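Local coordinates for protein dihydroxyacetone kinase (PDB 1UN8) that phosphorylates dihydroxyacetone with ATP and a divalent metal ion, working as a homodimer whose eight-helix C-terminal barrel also holds a tightly bound phospholipid, at residues G138-S142 with T186-G190; R253-N259 with S304-L310; F350-N355 with Q406-N412; A506-C510 with N531-Q537. All coordinates share one frame; numbering follows the deposited sequence.

In the fold
Contacts 1 and 2 are buried in the N-terminal DhaK part and share one mixed sheet. Strands 186-192 and 301-309 are neighbours there, and the two contacts touch through a hydrogen bond between the hydroxyls of Ser188 and Thr306. Contact 2 is a regular antiparallel ladder, whereas contact 1 docks an irregular loop on a strand by one backbone bridge and an aspartate. Contacts 3 and 4 belong to the helical C-terminal part, with centres about 34 Å apart and some 64 to 72 Å from the first two. Contact 3 joins surface loops through amides, a serine and prolines; contact 4, partly buried, packs small side chains and a methionine beside ATP-binding residues Asp533 to Gly535.

Contact 1 of 4, residues G138-S142 with T186-G190; sequences GDDIS and TFSLG
Asp139 meets Thr186 and Ser188 through nearly the whole length of its side chain. Its CB lies 3.7 Å from Thr186 O and also rests on the CG2 methyl of Thr186. With CG set between the backbone N and the carbonyl carbon (chi1 61°), the carboxylate is brought to Ser188, and CG comes to 3.5 Å from Ser188 OG. At the tip the two oxygens divide their work: OD2 accepts from Ser188 OG in a hydrogen bond modelled at a very short 2.5 Å, a length taken with doubt, while OD1 takes the backbone N-H of Ile152. The main chains make a single beta bridge. Ser188 N gives to Asp139 O at 2.9 Å from above the carbonyl plane, and Ile141 N gives to Ser188 O at 3.0 Å, nearly in line with that carbonyl (172°). The loop following strand 132-137 of one sheet of the DhaK domain is thus laid along strand 186-192 of the other. The branches of Ile141 reach the residues on either side of Ser188 in sequence. Its CG2 stands at the ring edge of Phe187, 4.0 Å from Phe187 CB, and its CG1 lies 4.1 Å from Leu189 CB, both neighbours being crossed at about a right angle. Asp140 folds back on its own loop as an Asx turn, its OD1 accepting from Ser142 N and its OD2 from Ser142 OG. A water that donates to Asp140 OD1 and accepts from Gly190 N carries this turn across to the strand, while Ser142 CB packs 3.7 Å from Leu189 CD1.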
loop_
_atom_site.group_PDB
_atom_site.type_symbol
_atom_site.label_atom_id
_atom_site.label_comp_id
_atom_site.label_asym_id
_atom_site.label_seq_id
_atom_site.Cartn_x
_atom_site.Cartn_y
_atom_site.Cartn_z
ATOM N N GLY A 138 0.883 24.474 -4.123
ATOM C CA GLY A 138 1.851 24.374 -3.046
ATOM C C GLY A 138 1.096 24.233 -1.742
ATOM O O GLY A 138 0.997 25.171 -0.963
ATOM N N ASP A 139 0.563 23.040 -1.505
ATOM C CA ASP A 139 -0.230 22.781 -0.314
ATOM C C ASP A 139 0.500 22.388 0.975
ATOM O O ASP A 139 -0.095 22.415 2.049
ATOM C CB ASP A 139 -1.302 21.730 -0.646
ATOM C CG ASP A 139 -0.708 20.399 -1.091
ATOM O OD1 ASP A 139 0.120 20.379 -2.024
ATOM O OD2 ASP A 139 -1.078 19.361 -0.505
ATOM N N ASP A 140 1.776 22.031 0.882
ATOM C CA ASP A 140 2.537 21.639 2.068
ATOM C C ASP A 140 2.673 22.789 3.071
ATOM O O ASP A 140 2.961 23.921 2.686
ATOM C CB ASP A 140 3.918 21.132 1.637
ATOM C CG ASP A 140 4.778 20.672 2.806
ATOM O OD1 ASP A 140 4.220 20.256 3.840
ATOM O OD2 ASP A 140 6.021 20.715 2.675
ATOM N N ILE A 141 2.449 22.503 4.353
ATOM C CA ILE A 141 2.567 23.526 5.391
ATOM C C ILE A 141 3.708 23.235 6.361
ATOM O O ILE A 141 3.873 23.935 7.366
ATOM C CB ILE A 141 1.273 23.650 6.231
ATOM C CG1 ILE A 141 1.102 22.405 7.115
ATOM C CG2 ILE A 141 0.073 23.882 5.320
ATOM C CD1 ILE A 141 -0.246 22.344 7.818
ATOM N N SER A 142 4.489 22.204 6.070
ATOM C CA SER A 142 5.589 21.828 6.942
ATOM C C SER A 142 6.708 22.860 7.093
ATOM O O SER A 142 7.373 22.906 8.124
ATOM C CB SER A 142 6.204 20.513 6.470
ATOM O OG SER A 142 6.898 20.686 5.250
ATOM N N THR A 186 -6.524 24.308 0.536
ATOM C CA THR A 186 -5.972 22.988 0.757
ATOM C C THR A 186 -4.673 23.063 1.548
ATOM O O THR A 186 -3.757 23.804 1.199
ATOM C CB THR A 186 -5.746 22.271 -0.589
ATOM O OG1 THR A 186 -6.996 22.177 -1.282
ATOM C CG2 THR A 186 -5.192 20.869 -0.371
ATOM N N PHE A 187 -4.617 22.289 2.626
ATOM C CA PHE A 187 -3.450 22.254 3.500
ATOM C C PHE A 187 -3.035 20.808 3.789
ATOM O O PHE A 187 -3.845 19.976 4.218
ATOM C CB PHE A 187 -3.758 22.999 4.804
ATOM C CG PHE A 187 -4.390 24.355 4.591
ATOM C CD1 PHE A 187 -5.749 24.468 4.298
ATOM C CD2 PHE A 187 -3.611 25.511 4.602
ATOM C CE1 PHE A 187 -6.318 25.700 4.017
ATOM C CE2 PHE A 187 -4.175 26.752 4.321
ATOM C CZ PHE A 187 -5.529 26.846 4.026
ATOM N N SER A 188 -1.766 20.505 3.544
ATOM C CA SER A 188 -1.270 19.156 3.768
ATOM C C SER A 188 -0.010 19.118 4.626
ATOM O O SER A 188 0.801 20.048 4.607
ATOM C CB SER A 188 -0.984 18.485 2.431
ATOM O OG SER A 188 -2.105 18.580 1.578
ATOM N N LEU A 189 0.132 18.032 5.377
ATOM C CA LEU A 189 1.290 17.824 6.225
ATOM C C LEU A 189 1.627 16.338 6.224
ATOM O O LEU A 189 0.774 15.497 6.486
ATOM C CB LEU A 189 1.007 18.292 7.653
ATOM C CG LEU A 189 2.159 18.118 8.647
ATOM C CD1 LEU A 189 3.402 18.795 8.098
ATOM C CD2 LEU A 189 1.754 18.695 10.011
ATOM N N GLY A 190 2.874 16.017 5.925
ATOM C CA GLY A 190 3.275 14.622 5.897
ATOM C C GLY A 190 4.315 14.266 6.942
ATOM O O GLY A 190 4.978 15.136 7.519
HETATM O O HOH W 1 4.573 17.759 4.570
#

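Contact 2 of 4, residues R253-N259 with S304-L310; sequences RLAVMIN and SLTAIVL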
loop_
_atom_site.group_PDB
_atom_site.type_symbol
_atom_site.label_atom_id
_atom_site.label_comp_id
_atom_site.label_asym_id
_atom_site.label_seq_id
_atom_site.Cartn_x
_atom_site.Cartn_y
_atom_site.Cartn_z
ATOM N N ARG A 253 -16.536 23.642 7.991
ATOM C CA ARG A 253 -16.504 22.201 7.826
ATOM C C ARG A 253 -15.275 21.803 7.010
ATOM O O ARG A 253 -14.719 22.613 6.257
ATOM C CB ARG A 253 -17.790 21.711 7.149
ATOM C CG ARG A 253 -19.070 22.112 7.886
ATOM C CD ARG A 253 -18.963 21.864 9.380
ATOM N NE ARG A 253 -18.913 20.441 9.712
ATOM C CZ ARG A 253 -18.742 19.976 10.948
ATOM N NH1 ARG A 253 -18.607 20.826 11.957
ATOM N NH2 ARG A 253 -18.709 18.667 11.177
ATOM N N LEU A 254 -14.867 20.544 7.164
ATOM C CA LEU A 254 -13.678 20.029 6.499
ATOM C C LEU A 254 -13.777 18.615 5.951
ATOM O O LEU A 254 -14.461 17.747 6.479
ATOM C CB LEU A 254 -12.479 20.018 7.473
ATOM C CG LEU A 254 -12.088 21.311 8.195
ATOM C CD1 LEU A 254 -11.263 21.008 9.428
ATOM C CD2 LEU A 254 -11.318 22.229 7.263
ATOM N N ALA A 255 -13.063 18.420 4.871
ATOM C CA ALA A 255 -12.928 17.111 4.257
ATOM C C ALA A 255 -11.450 16.775 4.526
ATOM O O ALA A 255 -10.591 17.620 4.275
ATOM C CB ALA A 255 -13.217 17.131 2.759
ATOM N N VAL A 256 -11.129 15.586 5.013
ATOM C CA VAL A 256 -9.740 15.236 5.283
ATOM C C VAL A 256 -9.315 13.989 4.527
ATOM O O VAL A 256 -9.999 12.957 4.558
ATOM C CB VAL A 256 -9.506 15.012 6.804
ATOM C CG1 VAL A 256 -8.132 14.418 7.061
ATOM C CG2 VAL A 256 -9.669 16.332 7.548
ATOM N N MET A 257 -8.179 14.095 3.847
ATOM C CA MET A 257 -7.654 12.975 3.093
ATOM C C MET A 257 -6.451 12.336 3.795
ATOM O O MET A 257 -5.436 12.995 4.044
ATOM C CB MET A 257 -7.260 13.430 1.690
ATOM C CG MET A 257 -6.433 12.415 0.926
ATOM S SD MET A 257 -6.177 12.878 -0.802
ATOM C CE MET A 257 -5.428 14.499 -0.617
ATOM N N ILE A 258 -6.584 11.055 4.129
ATOM C CA ILE A 258 -5.514 10.290 4.775
ATOM C C ILE A 258 -4.817 9.497 3.666
ATOM O O ILE A 258 -5.339 8.495 3.174
ATOM C CB ILE A 258 -6.076 9.309 5.823
ATOM C CG1 ILE A 258 -6.971 10.065 6.805
ATOM C CG2 ILE A 258 -4.948 8.632 6.575
ATOM C CD1 ILE A 258 -8.347 9.465 6.979
ATOM N N ASN A 259 -3.637 9.967 3.293
ATOM C CA ASN A 259 -2.834 9.400 2.225
ATOM C C ASN A 259 -1.639 8.569 2.704
ATOM O O ASN A 259 -0.865 8.990 3.563
ATOM C CB ASN A 259 -2.339 10.537 1.330
ATOM C CG ASN A 259 -1.427 10.056 0.203
ATOM O OD1 ASN A 259 -1.838 9.271 -0.655
ATOM N ND2 ASN A 259 -0.184 10.540 0.197
ATOM N N SER A 304 0.301 11.203 4.862
ATOM C CA SER A 304 0.036 12.635 4.884
ATOM C C SER A 304 -1.417 12.886 5.212
ATOM O O SER A 304 -2.271 12.035 4.974
ATOM C CB SER A 304 0.438 13.274 3.553
ATOM O OG SER A 304 -0.335 12.757 2.484
ATOM N N LEU A 305 -1.680 14.044 5.799
ATOM C CA LEU A 305 -3.026 14.444 6.141
ATOM C C LEU A 305 -3.316 15.745 5.413
ATOM O O LEU A 305 -2.592 16.731 5.582
ATOM C CB LEU A 305 -3.151 14.665 7.641
ATOM C CG LEU A 305 -3.078 13.408 8.491
ATOM C CD1 LEU A 305 -3.040 13.786 9.965
ATOM C CD2 LEU A 305 -4.270 12.521 8.178
ATOM N N THR A 306 -4.357 15.733 4.581
ATOM C CA THR A 306 -4.755 16.927 3.841
ATOM C C THR A 306 -6.153 17.391 4.242
ATOM O O THR A 306 -7.109 16.614 4.203
ATOM C CB THR A 306 -4.777 16.700 2.332
ATOM O OG1 THR A 306 -3.467 16.376 1.871
ATOM C CG2 THR A 306 -5.242 17.957 1.633
ATOM N N ALA A 307 -6.257 18.654 4.634
ATOM C CA ALA A 307 -7.534 19.236 5.017
ATOM C C ALA A 307 -7.911 20.278 3.969
ATOM O O ALA A 307 -7.091 21.116 3.593
ATOM C CB ALA A 307 -7.428 19.888 6.391
ATOM N N ILE A 308 -9.139 20.185 3.475
ATOM C CA ILE A 308 -9.666 21.141 2.505
ATOM C C ILE A 308 -10.931 21.760 3.103
ATOM O O ILE A 308 -11.808 21.041 3.592
ATOM C CB ILE A 308 -10.020 20.473 1.164
ATOM C CG1 ILE A 308 -10.679 21.504 0.258
ATOM C CG2 ILE A 308 -10.949 19.277 1.380
ATOM C CD1 ILE A 308 -10.005 21.644 -1.089
ATOM N N VAL A 309 -11.013 23.089 3.076
ATOM C CA VAL A 309 -12.160 23.803 3.626
ATOM C C VAL A 309 -13.361 23.658 2.711
ATOM O O VAL A 309 -13.275 23.913 1.514
ATOM C CB VAL A 309 -11.850 25.306 3.802
ATOM C CG1 VAL A 309 -13.060 26.021 4.385
ATOM C CG2 VAL A 309 -10.641 25.483 4.707
ATOM N N LEU A 310 -14.486 23.246 3.277
ATOM C CA LEU A 310 -15.691 23.065 2.487
ATOM C C LEU A 310 -16.517 24.347 2.379
ATOM O O LEU A 310 -17.540 24.505 3.042
ATOM C CB LEU A 310 -16.534 21.943 3.090
ATOM C CG LEU A 310 -15.829 20.589 3.194
ATOM C CD1 LEU A 310 -16.744 19.583 3.878
ATOM C CD2 LEU A 310 -15.443 20.113 1.804
HETATM O O HOH W 2 -2.959 13.663 2.420
#
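Two antiparallel strands of one of the two mixed sheets of the DhaK part, 254-259 and 304-309, pair in an unbroken ladder from Leu254 with Val309 to Asn259 with Ser304. Ala255 with Ile308, Met257 with Thr306 and Asn259 with Ser304 are the hydrogen-bonded pairs; Met257 N to Thr306 O is 2.8 Å. On their face of the sheet Ala255 CB meets Ile308 CG2 at a tight 3.4 Å, and Leu310 CD2 adds a second apolar neighbour for Ala255 CB at 3.8 Å. Met257 lies alongside Thr306, its chain extended until a bend at chi3 (56°) turns CE to within 3.7 Å of Thr306 CB. Asn259 ND2 donates to Ser304 OG at 3.2 Å, in its own amide plane; the amide is also fixed by Val295 O at ND2 and by Leu294 N at OD1. A water donates to Met257 O and hydrogen-bonds Ser304 OG and Thr306 OG1, the latter also bonded to Ser188 OG of strand 186-192. On the reverse face Ile258 CG1 and Leu305 CD2 lie side by side, 3.9 Å apart. Strand 285-292 flanks 254-259, and Asp286 takes Arg253 in a salt bridge. Helices 155-167 and 314-319 cover the face of Met257, Thr306 and Ile308.

Contact 3 of 4, residues F350-N355 with Q406-N412; sequences FQPSAN and QQLPLNN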
loop_
_atom_site.group_PDB
_atom_site.type_symbol
_atom_site.label_atom_id
_atom_site.label_comp_id
_atom_site.label_asym_id
_atom_site.label_seq_id
_atom_site.Cartn_x
_atom_site.Cartn_y
_atom_site.Cartn_z
ATOM N N PHE A 350 -23.484 -29.987 35.440
ATOM C CA PHE A 350 -23.381 -31.356 35.912
ATOM C C PHE A 350 -23.675 -31.440 37.398
ATOM O O PHE A 350 -23.702 -30.430 38.102
ATOM C CB PHE A 350 -21.966 -31.875 35.663
ATOM C CG PHE A 350 -20.919 -31.182 36.489
ATOM C CD1 PHE A 350 -20.479 -31.733 37.688
ATOM C CD2 PHE A 350 -20.386 -29.963 36.077
ATOM C CE1 PHE A 350 -19.522 -31.083 38.470
ATOM C CE2 PHE A 350 -19.429 -29.301 36.849
ATOM C CZ PHE A 350 -18.995 -29.862 38.048
ATOM N N GLN A 351 -23.872 -32.663 37.873
ATOM C CA GLN A 351 -24.141 -32.892 39.279
ATOM C C GLN A 351 -23.280 -34.060 39.735
ATOM O O GLN A 351 -23.335 -35.146 39.156
ATOM C CB GLN A 351 -25.619 -33.214 39.483
ATOM C CG GLN A 351 -26.156 -32.760 40.831
ATOM C CD GLN A 351 -26.018 -31.256 41.029
ATOM O OE1 GLN A 351 -26.539 -30.465 40.240
ATOM N NE2 GLN A 351 -25.307 -30.856 42.082
ATOM N N PRO A 352 -22.459 -33.849 40.774
ATOM C CA PRO A 352 -21.600 -34.928 41.267
ATOM C C PRO A 352 -22.388 -36.217 41.494
ATOM O O PRO A 352 -23.491 -36.194 42.039
ATOM C CB PRO A 352 -21.026 -34.349 42.562
ATOM C CG PRO A 352 -20.900 -32.897 42.233
ATOM C CD PRO A 352 -22.225 -32.606 41.532
ATOM N N SER A 353 -21.818 -37.332 41.052
ATOM C CA SER A 353 -22.432 -38.647 41.196
ATOM C C SER A 353 -21.338 -39.699 41.342
ATOM O O SER A 353 -20.231 -39.531 40.831
ATOM C CB SER A 353 -23.362 -38.937 40.016
ATOM O OG SER A 353 -22.640 -38.982 38.797
ATOM N N ALA A 354 -21.643 -40.777 42.049
ATOM C CA ALA A 354 -20.662 -41.831 42.251
ATOM C C ALA A 354 -20.832 -42.980 41.264
ATOM O O ALA A 354 -21.863 -43.116 40.597
ATOM C CB ALA A 354 -20.738 -42.350 43.683
ATOM N N ASN A 355 -19.787 -43.795 41.184
ATOM C CA ASN A 355 -19.720 -44.962 40.312
ATOM C C ASN A 355 -18.314 -45.484 40.562
ATOM O O ASN A 355 -17.340 -44.969 40.001
ATOM C CB ASN A 355 -19.870 -44.559 38.845
ATOM C CG ASN A 355 -19.950 -45.760 37.915
ATOM O OD1 ASN A 355 -19.092 -46.647 37.937
ATOM N ND2 ASN A 355 -20.983 -45.786 37.082
ATOM N N GLN A 406 -14.943 -35.342 45.356
ATOM C CA GLN A 406 -16.266 -35.865 45.002
ATOM C C GLN A 406 -17.036 -34.891 44.118
ATOM O O GLN A 406 -18.249 -34.752 44.247
ATOM C CB GLN A 406 -17.094 -36.166 46.252
ATOM C CG GLN A 406 -16.533 -37.270 47.128
ATOM C CD GLN A 406 -15.430 -36.778 48.042
ATOM O OE1 GLN A 406 -15.677 -35.999 48.968
ATOM N NE2 GLN A 406 -14.198 -37.224 47.786
ATOM N N GLN A 407 -16.326 -34.235 43.208
ATOM C CA GLN A 407 -16.937 -33.247 42.322
ATOM C C GLN A 407 -17.243 -33.713 40.899
ATOM O O GLN A 407 -17.801 -32.952 40.107
ATOM C CB GLN A 407 -16.041 -32.003 42.255
ATOM C CG GLN A 407 -16.007 -31.198 43.539
ATOM C CD GLN A 407 -17.373 -30.638 43.888
ATOM O OE1 GLN A 407 -17.914 -29.794 43.166
ATOM N NE2 GLN A 407 -17.947 -31.118 44.991
ATOM N N LEU A 408 -16.897 -34.953 40.574
ATOM C CA LEU A 408 -17.121 -35.466 39.223
ATOM C C LEU A 408 -18.449 -36.180 39.008
ATOM O O LEU A 408 -18.920 -36.915 39.872
ATOM C CB LEU A 408 -15.989 -36.420 38.830
ATOM C CG LEU A 408 -14.564 -35.878 38.800
ATOM C CD1 LEU A 408 -13.620 -36.989 38.370
ATOM C CD2 LEU A 408 -14.486 -34.697 37.849
ATOM N N PRO A 409 -19.071 -35.971 37.841
ATOM C CA PRO A 409 -20.348 -36.605 37.502
ATOM C C PRO A 409 -20.050 -38.029 37.040
ATOM O O PRO A 409 -20.473 -38.450 35.959
ATOM C CB PRO A 409 -20.863 -35.734 36.365
ATOM C CG PRO A 409 -19.592 -35.381 35.643
ATOM C CD PRO A 409 -18.652 -35.031 36.784
ATOM N N LEU A 410 -19.303 -38.750 37.869
ATOM C CA LEU A 410 -18.879 -40.117 37.588
ATOM C C LEU A 410 -19.934 -41.067 37.024
ATOM O O LEU A 410 -19.598 -42.025 36.329
ATOM C CB LEU A 410 -18.296 -40.744 38.857
ATOM C CG LEU A 410 -17.068 -40.081 39.479
ATOM C CD1 LEU A 410 -16.773 -40.705 40.843
ATOM C CD2 LEU A 410 -15.881 -40.239 38.542
ATOM N N ASN A 411 -21.206 -40.820 37.316
ATOM C CA ASN A 411 -22.244 -41.724 36.843
ATOM C C ASN A 411 -22.773 -41.445 35.441
ATOM O O ASN A 411 -23.679 -42.131 34.961
ATOM C CB ASN A 411 -23.399 -41.755 37.840
ATOM C CG ASN A 411 -24.094 -43.098 37.862
ATOM O OD1 ASN A 411 -23.453 -44.136 38.049
ATOM N ND2 ASN A 411 -25.408 -43.090 37.667
ATOM N N ASN A 412 -22.199 -40.447 34.781
ATOM C CA ASN A 412 -22.612 -40.099 33.431
ATOM C C ASN A 412 -21.392 -39.732 32.609
ATOM O O ASN A 412 -20.932 -38.587 32.649
ATOM C CB ASN A 412 -23.588 -38.923 33.457
ATOM C CG ASN A 412 -24.091 -38.548 32.071
ATOM O OD1 ASN A 412 -24.982 -37.714 31.932
ATOM N ND2 ASN A 412 -23.515 -39.161 31.038
#
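Phe350 turns its ring edge to Gln407 O, which lies near the ring plane 3.0 Å from CE1, while Pro409 CD approaches obliquely, 3.9 Å from CD1. The other flat pair, the amides of Asn355 and Asn411, stand 45° apart; Asn355 ND2 donates to Asn411 OD1 at 3.1 Å, tilted from both amide planes. These groups join the linker entering the helical barrel to the turn between helices 388-404 and 413-427. Both segments end on an N-cap asparagine: Asn355 OD1 caps Val358 N at the start of helix 356-371, and Asn412 precedes helix 413-427. In the turn, Gln406 closes the earlier helix as the C-prime residue of a Schellman motif, and Pro409 to Asn412 form a type I turn. Ser353 bridges to it: with OG between the backbone N and the carbonyl carbon (chi1 63°), the hydroxyl accepts from Asn411 N at 2.8 Å. Pro352 CB rests on Gln406 O at 3.3 Å. Leu410 directs its apolar end at Val358, Ala359 and Leu403 of the barrel helices. Leu408 O is gripped twice, by Ser353 N at 3.2 Å and Leu410 N at 2.7 Å, from opposite faces of its carbonyl plane.

Contact 4 of 4, residues A506-C510 with N531-Q537; sequences AERTC and NMDPGAQ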
loop_
_atom_site.group_PDB
_atom_site.type_symbol
_atom_site.label_atom_id
_atom_site.label_comp_id
_atom_site.label_asym_id
_atom_site.label_seq_id
_atom_site.Cartn_x
_atom_site.Cartn_y
_atom_site.Cartn_z
ATOM N N ALA A 506 4.085 -46.774 20.117
ATOM C CA ALA A 506 5.011 -45.899 20.825
ATOM C C ALA A 506 6.426 -46.261 20.392
ATOM O O ALA A 506 7.274 -45.392 20.186
ATOM C CB ALA A 506 4.865 -46.073 22.320
ATOM N N GLU A 507 6.669 -47.560 20.255
ATOM C CA GLU A 507 7.974 -48.046 19.843
ATOM C C GLU A 507 8.313 -47.534 18.453
ATOM O O GLU A 507 9.454 -47.170 18.193
ATOM C CB GLU A 507 8.001 -49.582 19.904
ATOM C CG GLU A 507 8.166 -50.101 21.335
ATOM C CD GLU A 507 7.788 -51.561 21.505
ATOM O OE1 GLU A 507 8.077 -52.121 22.586
ATOM O OE2 GLU A 507 7.195 -52.138 20.568
ATOM N N ARG A 508 7.324 -47.477 17.564
ATOM C CA ARG A 508 7.578 -46.986 16.210
ATOM C C ARG A 508 8.101 -45.546 16.225
ATOM O O ARG A 508 8.908 -45.171 15.375
ATOM C CB ARG A 508 6.310 -47.087 15.340
ATOM C CG ARG A 508 6.022 -48.503 14.844
ATOM C CD ARG A 508 4.874 -48.552 13.846
ATOM N NE ARG A 508 3.558 -48.464 14.476
ATOM C CZ ARG A 508 2.872 -49.501 14.948
ATOM N NH1 ARG A 508 3.366 -50.728 14.868
ATOM N NH2 ARG A 508 1.683 -49.306 15.502
ATOM N N THR A 509 7.667 -44.745 17.201
ATOM C CA THR A 509 8.116 -43.351 17.272
ATOM C C THR A 509 9.586 -43.240 17.649
ATOM O O THR A 509 10.202 -42.201 17.440
ATOM C CB THR A 509 7.281 -42.493 18.272
ATOM O OG1 THR A 509 7.663 -42.781 19.622
ATOM C CG2 THR A 509 5.811 -42.764 18.095
ATOM N N CYS A 510 10.149 -44.301 18.210
ATOM C CA CYS A 510 11.559 -44.267 18.577
ATOM C C CYS A 510 12.415 -44.404 17.337
ATOM O O CYS A 510 13.535 -43.900 17.289
ATOM C CB CYS A 510 11.904 -45.403 19.524
ATOM S SG CYS A 510 11.364 -45.126 21.210
ATOM N N ASN A 531 14.395 -41.674 22.481
ATOM C CA ASN A 531 13.872 -40.974 21.314
ATOM C C ASN A 531 12.367 -41.199 21.209
ATOM O O ASN A 531 11.764 -40.929 20.163
ATOM C CB ASN A 531 14.527 -41.494 20.026
ATOM C CG ASN A 531 15.990 -41.102 19.902
ATOM O OD1 ASN A 531 16.356 -39.930 20.062
ATOM N ND2 ASN A 531 16.837 -42.083 19.593
ATOM N N MET A 532 11.761 -41.704 22.281
ATOM C CA MET A 532 10.328 -41.975 22.268
ATOM C C MET A 532 9.528 -40.705 22.487
ATOM O O MET A 532 9.881 -39.877 23.336
ATOM C CB MET A 532 9.954 -43.001 23.344
ATOM C CG MET A 532 8.520 -43.511 23.220
ATOM S SD MET A 532 8.143 -44.865 24.346
ATOM C CE MET A 532 8.544 -46.281 23.343
ATOM N N ASP A 533 8.461 -40.544 21.711
ATOM C CA ASP A 533 7.608 -39.374 21.860
ATOM C C ASP A 533 6.873 -39.481 23.195
ATOM O O ASP A 533 6.312 -40.524 23.522
ATOM C CB ASP A 533 6.595 -39.304 20.728
ATOM C CG ASP A 533 5.559 -38.225 20.954
ATOM O OD1 ASP A 533 5.952 -37.043 21.045
ATOM O OD2 ASP A 533 4.357 -38.560 21.049
ATOM N N PRO A 534 6.874 -38.403 23.991
ATOM C CA PRO A 534 6.197 -38.407 25.295
ATOM C C PRO A 534 4.704 -38.736 25.185
ATOM O O PRO A 534 4.170 -39.529 25.970
ATOM C CB PRO A 534 6.433 -36.989 25.806
ATOM C CG PRO A 534 7.723 -36.613 25.153
ATOM C CD PRO A 534 7.533 -37.111 23.751
ATOM N N GLY A 535 4.043 -38.128 24.206
ATOM C CA GLY A 535 2.632 -38.378 24.017
ATOM C C GLY A 535 2.328 -39.857 23.899
ATOM O O GLY A 535 1.533 -40.398 24.663
ATOM N N ALA A 536 2.971 -40.515 22.942
ATOM C CA ALA A 536 2.776 -41.931 22.708
ATOM C C ALA A 536 3.060 -42.761 23.956
ATOM O O ALA A 536 2.243 -43.597 24.363
ATOM C CB ALA A 536 3.667 -42.383 21.555
ATOM N N GLN A 537 4.222 -42.534 24.557
ATOM C CA GLN A 537 4.611 -43.268 25.759
ATOM C C GLN A 537 3.550 -43.101 26.854
ATOM O O GLN A 537 3.113 -44.078 27.464
ATOM C CB GLN A 537 5.985 -42.776 26.252
ATOM C CG GLN A 537 6.232 -42.906 27.757
ATOM C CD GLN A 537 6.616 -44.298 28.191
ATOM O OE1 GLN A 537 6.400 -45.281 27.477
ATOM N NE2 GLN A 537 7.178 -44.394 29.377
#
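Met532 fills the tight part of this contact, running along helix segment 506-510 from Cys510 to Ala506. Its CB is pressed to 3.3 Å from Cys510 SG. CG anti to the backbone N (chi1 -170°) carries the chain past Thr509 OG1, and a bend about the CG-SD bond (chi3 -91°) sets CE 3.5 Å from Ala506 O. Ala506 and Ala536 bring the helices close, CB to CB 4.0 Å, and Thr509 CG2 meets the same Ala536 methyl. Thr509 OG1 is the polar link between the segments: it donates to Ala506 O at 2.7 Å, on a lone pair, and accepts the N-H of Asp533 at 3.2 Å, nearly straight at 176°. Asp533 is the N-cap of helix 534-547, its OD2 accepting from Ala536 N at 3.1 Å, and with Pro534 and Gly535 it belongs to the ATP site. Thr509 therefore holds the backbone N of a nucleotide-binding residue. The solvent side is looser. There the side chain of the exposed Glu507 touches Met532 lightly, Glu507 CG lying 4.3 Å from Met532 CE. Its OE1 turns to Gln503 NE2. Arg475 NE donates to Thr509 O. Around the junction, helix 478-490 touches Thr509 and Ala536 through Asp479 and Ala480, and helix 373-381 packs on Pro534 and Gln537.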